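PDB 5D8N: leucine aminopeptidase 1, chloroplastic from Solanum lycopersicum, which catalyses the removal of N-terminal amino acids, preferably leucine, from peptides as a magnesium-dependent homohexamer, and takes part in wound signalling and insect defence. Local coordinates for residues Ala51-Met56 with Phe89-Ser93; Phe279-Lys285 with Val347-Val353; Ala373-Ile379 with Phe486-Phe490. The protein carries 1 engineered substitution. One frame throughout, in Å; residues are numbered along the deposited sequence. Where two conformers were deposited one is given.

Contact 1 belongs to the N-terminal domain; contacts 2 and 3 both lie in the catalytic domain, on the other side of the chain's centre. The centre of contact 1 is about 45 Å from that of contact 2 and 54 Å from that of contact 3, and contact 1 is far from the annotated sites. Contacts 2 and 3 have centres 22 Å apart and nearest atoms about 8 Å apart. They approach the active site by different elements: in contact 2 the side chain of Val353 lies about 7 Å from that of the magnesium ligand Lys300, and in contact 3 the side chain of Phe486 lies about 4 Å from that of Arg389, a predicted active-site residue.

Contact 1: Ala51-Met56 with Phe89-Ser93; sequences ATENDM and FSGKS
Where strand 46-52 of the N-terminal domain's sheet runs out into a short 3-10 turn, Glu53 and Met56 pack against the loop Phe89-Ser93, which leads into strand 96-101. Backbones come closest at Glu53 and Gly91, with CA atoms 4.3 Å apart. Glu53 CA directs its hydrogen at Ser90 O in a CA-H...O contact of 3.4 Å. Gly91, at phi 86°, fits where a side chain could not: a CB would run into Thr52 O and Met56 CG. Beyond it the extended Glu53 chain brings its carboxylate beside Lys92, OE1 lying 3.7 Å from Lys92 CG, while the ammonium stays farther off. A water then bridges the two segments, donating to Glu53 OE1 at 2.7 Å and accepting from Ser93 N. At the other end Met56 crosses Phe89 at about a right angle. Its chain bends at chi2 and chi3 (-56° and -59°), curling the thioether round to the ring edge, where Met56 CE lies 3.7 Å from Phe89 CD2 and SD, also at the edge, makes the Met-aromatic contact; Gly91 N sits over the ring face. The turn itself is clasped by Thr52 and Asp55: Thr52 N donates to Asp55 OD2 (2.8 Å), and Asp55 N to Thr52 OG1 (3.0 Å). Gln95 OE1 accepts from both Ser90 N and Lys92 N, and Glu53 and Gly91 each bond through the backbone to Gly112. The result is an ST motif starting a short 3-10 turn at the end of a strand in the macro-like N-terminal domain of M17 aminopeptidases.

Contact 2: Phe279-Lys285 with Val347-Val353; sequences FIHLCFK and VEVHFIV
His350 and His281, from neighbouring pairs of two antiparallel strands, 279-284 and 347-353, meet rim to rim, their planes 28° apart. From His350 CB, 4.0 Å from His281 NE2, the ring rises: chi1 of -63° sets CG anti to the carbonyl carbon, and chi2 of -100° turns ND1 toward His281. There His350 ND1 shares a nearly straight hydrogen bond of 2.9 Å with His281 NE2. CE1 comes next and lies 3.5 Å from Cys283 SG, whose sulfur sits over one face of the ring, shifted toward the rim. On the far side His350 NE2 donates to Glu348 OE2 at 2.7 Å, the oxygen accepting through its anti lone pair and lying somewhat out of the ring plane. Both ring nitrogens are thus held, which should fix the rotation of this buried imidazole. The carboxylate also has Lys285 near, beyond salt-bridge range. Beneath the side chains six backbone bonds link Ile280 with Val353, Leu282 with Phe351 and Phe284 with Val349; Phe351 N to Leu282 O measures 2.7 Å. These three pairs point to the opposite face from the histidines, where Phe351 CE1 meets Phe284 CB at 3.8 Å and helices 229-242 and 327-342 pack on them. Tyr398 meets His281 edge-to-face on the histidine side. Strand 247-252 continues the sheet beyond 279-284, and 293-305 beyond 347-353, giving the mixed eight-stranded sheet flanked by helices that is characteristic of the M17 catalytic domain.

Contact 3: Ala373-Ile379 with Phe486-Phe490; sequences ASNGKTI and FLKQF
A type I turn from Ala373 to Gly376, closing the hairpin between strands 370-372 and 378-380, brings Asn375 CA to 7.2 Å from Phe490 CA. Asn375 OD1 accepts from Lys377 N in an Asx turn, while its ND2 reaches over to Gln489 O in a weak bond. Lys377 makes the firmer grip: its chain, fully extended beyond CG, delivers NZ to Gln489 O at 2.8 Å, in the carbonyl plane and on a lone pair. The same NZ donates to Gln489 OE1 at 3.0 Å, this time from above the amide plane; Gln489 bends at chi2 (-75°), folding its amide back to meet the ammonium. A methionine in place of Lys377 would probably leave Gln489 OE1 without this donor and Gln489 O with the weak bond from Asn375 alone across this contact, easing the hold on 486-490. Alongside, apolar groups pack together. Ile379 CD1 lies 3.8 Å from Phe490 CZ, and Ile379 CG2 meets the edge of the Phe486 ring, 3.9 Å from CE2. Phe490 CE2 lies over a face of that ring, and Ala373 CB touches Phe490 CE1 at 3.7 Å. Thr378 OG1 is hydrogen-bonded to Phe176 O of a neighbouring subunit. Within the chain, Met470 of strand 470-471 packs on Lys377, Phe486, Gln489 and Phe490, and helix 388-401 adds Ala393 against Phe490 and Arg389 against Phe486.

Contact 1: Ala51-Met56 with Phe89-Ser93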
loop_
_atom_site.group_PDB
_atom_site.type_symbol
_atom_site.label_atom_id
_atom_site.label_comp_id
_atom_site.label_asym_id
_atom_site.label_seq_id
_atom_site.Cartn_x
_atom_site.Cartn_y
_atom_site.Cartn_z
ATOM N N ALA A 51 -34.826 2.671 36.188
ATOM C CA ALA A 51 -35.545 3.926 36.284
ATOM C C ALA A 51 -35.360 4.727 35.012
ATOM O O ALA A 51 -34.226 5.015 34.623
ATOM C CB ALA A 51 -35.075 4.736 37.493
ATOM N N THR A 52 -36.479 5.245 34.507
ATOM C CA THR A 52 -36.474 6.170 33.385
ATOM C C THR A 52 -36.088 7.536 33.926
ATOM O O THR A 52 -36.163 7.765 35.136
ATOM C CB THR A 52 -37.880 6.282 32.725
ATOM O OG1 THR A 52 -38.813 6.831 33.665
ATOM C CG2 THR A 52 -38.416 4.920 32.256
ATOM N N GLU A 53 -35.882 8.489 33.021
ATOM C CA GLU A 53 -35.654 9.889 33.387
ATOM C C GLU A 53 -36.837 10.461 34.136
ATOM O O GLU A 53 -36.655 11.086 35.176
ATOM C CB GLU A 53 -35.325 10.759 32.174
ATOM C CG GLU A 53 -34.086 10.268 31.455
ATOM C CD GLU A 53 -33.600 11.197 30.364
ATOM O OE1 GLU A 53 -33.113 10.699 29.330
ATOM O OE2 GLU A 53 -33.518 12.408 30.630
ATOM N N ASN A 54 -38.049 10.135 33.696
ATOM C CA ASN A 54 -39.241 10.599 34.395
ATOM C C ASN A 54 -39.381 10.004 35.796
ATOM O O ASN A 54 -39.855 10.680 36.715
ATOM C CB ASN A 54 -40.494 10.291 33.570
ATOM C CG ASN A 54 -40.625 11.153 32.318
ATOM O OD1 ASN A 54 -39.940 12.165 32.123
ATOM N ND2 ASN A 54 -41.559 10.755 31.461
ATOM N N ASP A 55 -38.995 8.739 35.958
ATOM C CA ASP A 55 -38.982 8.084 37.276
ATOM C C ASP A 55 -38.087 8.802 38.293
ATOM O O ASP A 55 -38.267 8.615 39.497
ATOM C CB ASP A 55 -38.459 6.649 37.184
ATOM C CG ASP A 55 -39.368 5.726 36.397
ATOM O OD1 ASP A 55 -40.580 6.003 36.298
ATOM O OD2 ASP A 55 -38.864 4.677 35.936
ATOM N N MET A 56 -37.107 9.574 37.822
ATOM C CA MET A 56 -36.164 10.278 38.705
ATOM C C MET A 56 -36.559 11.719 39.053
ATOM O O MET A 56 -35.788 12.463 39.668
ATOM C CB MET A 56 -34.774 10.283 38.063
ATOM C CG MET A 56 -34.209 8.897 37.832
ATOM S SD MET A 56 -34.129 7.907 39.337
ATOM C CE MET A 56 -33.071 8.958 40.333
ATOM N N PHE A 89 -26.827 11.421 38.551
ATOM C CA PHE A 89 -27.668 10.362 37.966
ATOM C C PHE A 89 -29.080 10.916 37.846
ATOM O O PHE A 89 -29.648 11.360 38.838
ATOM C CB PHE A 89 -27.705 9.123 38.875
ATOM C CG PHE A 89 -28.581 8.016 38.373
ATOM C CD1 PHE A 89 -28.123 7.123 37.422
ATOM C CD2 PHE A 89 -29.861 7.841 38.858
ATOM C CE1 PHE A 89 -28.945 6.125 36.924
ATOM C CE2 PHE A 89 -30.708 6.876 38.327
ATOM C CZ PHE A 89 -30.243 5.986 37.381
ATOM N N SER A 90 -29.611 10.972 36.631
ATOM C CA SER A 90 -30.982 11.442 36.400
ATOM C C SER A 90 -31.755 10.425 35.556
ATOM O O SER A 90 -32.807 10.736 34.998
ATOM C CB SER A 90 -30.961 12.804 35.694
ATOM O OG SER A 90 -30.305 12.692 34.442
ATOM N N GLY A 91 -31.249 9.195 35.487
ATOM C CA GLY A 91 -31.976 8.108 34.831
ATOM C C GLY A 91 -31.758 8.028 33.334
ATOM O O GLY A 91 -32.493 7.326 32.646
ATOM N N LYS A 92 -30.732 8.705 32.831
ATOM C CA LYS A 92 -30.403 8.626 31.406
ATOM C C LYS A 92 -29.862 7.251 31.048
ATOM O O LYS A 92 -29.280 6.561 31.889
ATOM C CB LYS A 92 -29.402 9.713 30.990
ATOM C CG LYS A 92 -29.937 11.132 31.139
ATOM C CD LYS A 92 -28.899 12.162 30.717
ATOM C CE LYS A 92 -29.452 13.580 30.813
ATOM N NZ LYS A 92 -28.384 14.598 30.605
ATOM N N SER A 93 -30.026 6.878 29.783
ATOM C CA SER A 93 -29.649 5.563 29.295
ATOM C C SER A 93 -28.152 5.321 29.453
ATOM O O SER A 93 -27.373 6.245 29.287
ATOM C CB SER A 93 -30.117 5.420 27.850
ATOM O OG SER A 93 -29.772 4.125 27.410
HETATM O O HOH W 1 -31.459 8.972 28.092
#

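Contact 2: Phe279-Lys285 with Val347-Val353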
loop_
_atom_site.group_PDB
_atom_site.type_symbol
_atom_site.label_atom_id
_atom_site.label_comp_id
_atom_site.label_asym_id
_atom_site.label_seq_id
_atom_site.Cartn_x
_atom_site.Cartn_y
_atom_site.Cartn_z
ATOM N N PHE A 279 -20.649 -32.352 6.563
ATOM C CA PHE A 279 -21.854 -31.622 6.200
ATOM C C PHE A 279 -22.906 -32.014 7.234
ATOM O O PHE A 279 -23.270 -33.178 7.360
ATOM C CB PHE A 279 -22.249 -31.993 4.764
ATOM C CG PHE A 279 -23.369 -31.164 4.209
ATOM C CD1 PHE A 279 -24.693 -31.467 4.501
ATOM C CD2 PHE A 279 -23.105 -30.172 3.282
ATOM C CE1 PHE A 279 -25.726 -30.712 3.970
ATOM C CE2 PHE A 279 -24.134 -29.430 2.745
ATOM C CZ PHE A 279 -25.444 -29.681 3.096
ATOM N N ILE A 280 -23.375 -31.025 7.970
ATOM C CA ILE A 280 -24.247 -31.222 9.102
ATOM C C ILE A 280 -25.694 -30.965 8.735
ATOM O O ILE A 280 -26.050 -29.894 8.226
ATOM C CB ILE A 280 -23.849 -30.267 10.243
ATOM C CG1 ILE A 280 -22.436 -30.578 10.727
ATOM C CG2 ILE A 280 -24.832 -30.395 11.388
ATOM C CD1 ILE A 280 -21.840 -29.471 11.569
ATOM N N HIS A 281 -26.529 -31.966 8.995
ATOM C CA HIS A 281 -27.971 -31.857 8.780
ATOM C C HIS A 281 -28.776 -32.283 10.005
ATOM O O HIS A 281 -28.848 -33.460 10.340
ATOM C CB HIS A 281 -28.380 -32.676 7.555
ATOM C CG HIS A 281 -29.824 -32.546 7.194
ATOM N ND1 HIS A 281 -30.476 -33.467 6.397
ATOM C CD2 HIS A 281 -30.775 -31.670 7.610
ATOM C CE1 HIS A 281 -31.735 -33.090 6.240
ATOM N NE2 HIS A 281 -31.951 -32.016 6.983
ATOM N N LEU A 282 -29.332 -31.316 10.713
ATOM C CA LEU A 282 -30.258 -31.605 11.811
ATOM C C LEU A 282 -31.662 -31.315 11.334
ATOM O O LEU A 282 -31.872 -30.420 10.501
ATOM C CB LEU A 282 -29.983 -30.701 13.007
ATOM C CG LEU A 282 -28.632 -30.850 13.693
ATOM C CD1 LEU A 282 -28.418 -29.722 14.695
ATOM C CD2 LEU A 282 -28.575 -32.176 14.419
ATOM N N CYS A 283 -32.614 -32.081 11.853
ATOM C CA CYS A 283 -34.027 -31.838 11.584
ATOM C C CYS A 283 -34.850 -31.871 12.863
ATOM O O CYS A 283 -34.822 -32.867 13.596
ATOM C CB CYS A 283 -34.588 -32.878 10.620
ATOM S SG CYS A 283 -36.293 -32.488 10.110
ATOM N N PHE A 284 -35.540 -30.770 13.135
ATOM C CA PHE A 284 -36.457 -30.690 14.251
ATOM C C PHE A 284 -37.873 -30.918 13.762
ATOM O O PHE A 284 -38.302 -30.263 12.806
ATOM C CB PHE A 284 -36.391 -29.334 14.970
ATOM C CG PHE A 284 -37.543 -29.108 15.903
ATOM C CD1 PHE A 284 -37.494 -29.577 17.186
ATOM C CD2 PHE A 284 -38.729 -28.542 15.442
ATOM C CE1 PHE A 284 -38.597 -29.473 18.004
ATOM C CE2 PHE A 284 -39.850 -28.460 16.249
ATOM C CZ PHE A 284 -39.777 -28.933 17.538
ATOM N N LYS A 285 -38.632 -31.668 14.564
ATOM C CA LYS A 285 -40.045 -31.957 14.301
ATOM C C LYS A 285 -40.639 -32.618 15.553
ATOM O O LYS A 285 -40.061 -33.607 16.000
ATOM C CB LYS A 285 -40.008 -32.997 13.165
ATOM C CG LYS A 285 -41.294 -33.473 12.535
ATOM C CD LYS A 285 -41.032 -34.151 11.194
ATOM C CE LYS A 285 -40.077 -35.347 11.218
ATOM N NZ LYS A 285 -38.737 -35.089 10.595
ATOM N N VAL A 347 -44.240 -26.932 12.885
ATOM C CA VAL A 347 -43.044 -26.621 12.085
ATOM C C VAL A 347 -42.110 -27.823 11.992
ATOM O O VAL A 347 -41.912 -28.606 12.932
ATOM C CB VAL A 347 -42.217 -25.415 12.602
ATOM C CG1 VAL A 347 -42.971 -24.101 12.457
ATOM C CG2 VAL A 347 -41.817 -25.612 14.058
ATOM N N GLU A 348 -41.492 -27.930 10.827
ATOM C CA GLU A 348 -40.382 -28.838 10.621
ATOM C C GLU A 348 -39.208 -27.969 10.211
ATOM O O GLU A 348 -39.331 -27.206 9.260
ATOM C CB GLU A 348 -40.723 -29.868 9.541
ATOM C CG GLU A 348 -39.591 -30.794 9.131
ATOM C CD GLU A 348 -39.976 -31.730 7.986
ATOM O OE1 GLU A 348 -41.030 -32.393 8.058
ATOM O OE2 GLU A 348 -39.195 -31.875 7.026
ATOM N N VAL A 349 -38.108 -28.039 10.952
ATOM C CA VAL A 349 -36.980 -27.135 10.715
ATOM C C VAL A 349 -35.720 -27.924 10.425
ATOM O O VAL A 349 -35.263 -28.736 11.244
ATOM C CB VAL A 349 -36.693 -26.215 11.916
ATOM C CG1 VAL A 349 -35.615 -25.201 11.570
ATOM C CG2 VAL A 349 -37.940 -25.448 12.317
ATOM N N HIS A 350 -35.130 -27.631 9.274
ATOM C CA HIS A 350 -33.854 -28.232 8.902
ATOM C C HIS A 350 -32.709 -27.265 9.174
ATOM O O HIS A 350 -32.797 -26.075 8.841
ATOM C CB HIS A 350 -33.897 -28.586 7.424
ATOM C CG HIS A 350 -34.938 -29.602 7.099
ATOM N ND1 HIS A 350 -34.640 -30.931 6.919
ATOM C CD2 HIS A 350 -36.269 -29.486 6.906
ATOM C CE1 HIS A 350 -35.755 -31.607 6.717
ATOM N NE2 HIS A 350 -36.747 -30.740 6.632
ATOM N N PHE A 351 -31.732 -27.735 9.939
ATOM C CA PHE A 351 -30.553 -26.941 10.258
ATOM C C PHE A 351 -29.358 -27.493 9.486
ATOM O O PHE A 351 -29.000 -28.663 9.642
ATOM C CB PHE A 351 -30.246 -26.982 11.758
ATOM C CG PHE A 351 -31.408 -26.689 12.648
ATOM C CD1 PHE A 351 -32.380 -27.658 12.894
ATOM C CD2 PHE A 351 -31.570 -25.438 13.199
ATOM C CE1 PHE A 351 -33.428 -27.380 13.754
ATOM C CE2 PHE A 351 -32.670 -25.120 13.977
ATOM C CZ PHE A 351 -33.604 -26.088 14.262
ATOM N N ILE A 352 -28.774 -26.673 8.616
ATOM C CA ILE A 352 -27.789 -27.149 7.641
ATOM C C ILE A 352 -26.505 -26.328 7.655
ATOM O O ILE A 352 -26.562 -25.109 7.592
ATOM C CB ILE A 352 -28.423 -27.136 6.249
ATOM C CG1 ILE A 352 -29.531 -28.189 6.173
ATOM C CG2 ILE A 352 -27.383 -27.403 5.180
ATOM C CD1 ILE A 352 -30.526 -27.942 5.071
ATOM N N VAL A 353 -25.378 -26.997 7.886
ATOM C CA VAL A 353 -24.069 -26.373 7.900
ATOM C C VAL A 353 -23.056 -27.217 7.131
ATOM O O VAL A 353 -22.780 -28.363 7.498
ATOM C CB VAL A 353 -23.531 -26.206 9.326
ATOM C CG1 VAL A 353 -22.123 -25.625 9.290
ATOM C CG2 VAL A 353 -24.427 -25.274 10.134
#

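Contact 3: Ala373-Ile379 with Phe486-Phe490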
loop_
_atom_site.group_PDB
_atom_site.type_symbol
_atom_site.label_atom_id
_atom_site.label_comp_id
_atom_site.label_asym_id
_atom_site.label_seq_id
_atom_site.Cartn_x
_atom_site.Cartn_y
_atom_site.Cartn_z
ATOM N N ALA A 373 -20.927 -26.552 -8.925
ATOM C CA ALA A 373 -21.854 -26.782 -7.801
ATOM C C ALA A 373 -22.818 -27.929 -8.113
ATOM O O ALA A 373 -22.868 -28.421 -9.245
ATOM C CB ALA A 373 -22.640 -25.514 -7.505
ATOM N N SER A 374 -23.536 -28.385 -7.094
ATOM C CA SER A 374 -24.375 -29.569 -7.215
ATOM C C SER A 374 -25.631 -29.332 -8.047
ATOM O O SER A 374 -26.343 -30.278 -8.362
ATOM C CB SER A 374 -24.765 -30.111 -5.827
ATOM O OG SER A 374 -25.251 -29.097 -4.967
ATOM N N ASN A 375 -25.878 -28.100 -8.468
ATOM C CA ASN A 375 -26.901 -27.833 -9.485
ATOM C C ASN A 375 -26.331 -27.695 -10.892
ATOM O O ASN A 375 -27.039 -27.318 -11.817
ATOM C CB ASN A 375 -27.708 -26.585 -9.164
ATOM C CG ASN A 375 -26.883 -25.319 -9.232
ATOM O OD1 ASN A 375 -25.681 -25.351 -9.443
ATOM N ND2 ASN A 375 -27.544 -24.177 -9.039
ATOM N N GLY A 376 -25.065 -28.048 -11.068
ATOM C CA GLY A 376 -24.431 -28.045 -12.379
ATOM C C GLY A 376 -23.790 -26.730 -12.787
ATOM O O GLY A 376 -23.193 -26.656 -13.872
ATOM N N LYS A 377 -24.046 -25.642 -12.063
ATOM C CA LYS A 377 -23.512 -24.343 -12.479
ATOM C C LYS A 377 -22.033 -24.273 -12.175
ATOM O O LYS A 377 -21.587 -24.790 -11.148
ATOM C CB LYS A 377 -24.240 -23.168 -11.815
ATOM C CG LYS A 377 -25.700 -23.111 -12.212
ATOM C CD LYS A 377 -26.403 -21.887 -11.658
ATOM C CE LYS A 377 -27.872 -21.936 -12.025
ATOM N NZ LYS A 377 -28.594 -20.774 -11.474
ATOM N N THR A 378 -21.279 -23.624 -13.064
ATOM C CA THR A 378 -19.833 -23.526 -12.906
ATOM C C THR A 378 -19.414 -22.156 -12.410
ATOM O O THR A 378 -20.028 -21.135 -12.780
ATOM C CB THR A 378 -19.110 -23.784 -14.236
ATOM O OG1 THR A 378 -19.645 -22.932 -15.258
ATOM C CG2 THR A 378 -19.308 -25.203 -14.660
ATOM N N ILE A 379 -18.408 -22.148 -11.539
ATOM C CA ILE A 379 -17.944 -20.924 -10.887
ATOM C C ILE A 379 -16.462 -20.768 -11.048
ATOM O O ILE A 379 -15.694 -21.666 -10.707
ATOM C CB ILE A 379 -18.240 -20.960 -9.371
ATOM C CG1 ILE A 379 -19.731 -21.197 -9.141
ATOM C CG2 ILE A 379 -17.806 -19.675 -8.687
ATOM C CD1 ILE A 379 -19.986 -21.957 -7.856
ATOM N N PHE A 486 -25.061 -13.747 -6.045
ATOM C CA PHE A 486 -24.358 -15.005 -6.242
ATOM C C PHE A 486 -25.116 -16.172 -5.618
ATOM O O PHE A 486 -25.371 -17.187 -6.267
ATOM C CB PHE A 486 -22.929 -14.918 -5.733
ATOM C CG PHE A 486 -22.184 -16.204 -5.794
ATOM C CD1 PHE A 486 -22.251 -17.124 -4.752
ATOM C CD2 PHE A 486 -21.352 -16.472 -6.863
ATOM C CE1 PHE A 486 -21.515 -18.306 -4.804
ATOM C CE2 PHE A 486 -20.629 -17.657 -6.931
ATOM C CZ PHE A 486 -20.807 -18.622 -5.960
ATOM N N LEU A 487 -25.490 -16.011 -4.357
ATOM C CA LEU A 487 -26.151 -17.066 -3.627
ATOM C C LEU A 487 -27.498 -17.426 -4.239
ATOM O O LEU A 487 -27.884 -18.586 -4.243
ATOM C CB LEU A 487 -26.334 -16.691 -2.169
ATOM C CG LEU A 487 -25.050 -16.545 -1.365
ATOM C CD1 LEU A 487 -25.376 -16.025 0.040
ATOM C CD2 LEU A 487 -24.307 -17.870 -1.287
ATOM N N LYS A 488 -28.182 -16.433 -4.779
ATOM C CA LYS A 488 -29.466 -16.629 -5.433
ATOM C C LYS A 488 -29.397 -17.630 -6.584
ATOM O O LYS A 488 -30.404 -18.237 -6.921
ATOM C CB LYS A 488 -29.958 -15.290 -5.975
ATOM C CG LYS A 488 -31.351 -15.299 -6.592
ATOM C CD LYS A 488 -31.787 -13.878 -6.919
ATOM C CE LYS A 488 -33.121 -13.791 -7.645
ATOM N NZ LYS A 488 -32.864 -13.874 -9.107
ATOM N N GLN A 489 -28.237 -17.770 -7.216
ATOM C CA GLN A 489 -28.069 -18.676 -8.335
ATOM C C GLN A 489 -28.259 -20.118 -7.882
ATOM O O GLN A 489 -28.289 -21.030 -8.702
ATOM C CB GLN A 489 -26.673 -18.525 -8.951
ATOM C CG GLN A 489 -26.442 -17.215 -9.695
ATOM C CD GLN A 489 -27.127 -17.192 -11.038
ATOM O OE1 GLN A 489 -27.132 -18.183 -11.776
ATOM N NE2 GLN A 489 -27.807 -16.103 -11.313
ATOM N N PHE A 490 -28.242 -20.347 -6.579
ATOM C CA PHE A 490 -28.248 -21.703 -6.057
ATOM C C PHE A 490 -29.503 -22.021 -5.264
ATOM O O PHE A 490 -29.568 -23.017 -4.519
ATOM C CB PHE A 490 -26.976 -21.919 -5.242
ATOM C CG PHE A 490 -25.740 -21.635 -6.028
ATOM C CD1 PHE A 490 -25.279 -22.544 -6.972
ATOM C CD2 PHE A 490 -25.137 -20.394 -5.950
ATOM C CE1 PHE A 490 -24.248 -22.207 -7.819
ATOM C CE2 PHE A 490 -24.043 -20.089 -6.743
ATOM C CZ PHE A 490 -23.624 -20.975 -7.715
#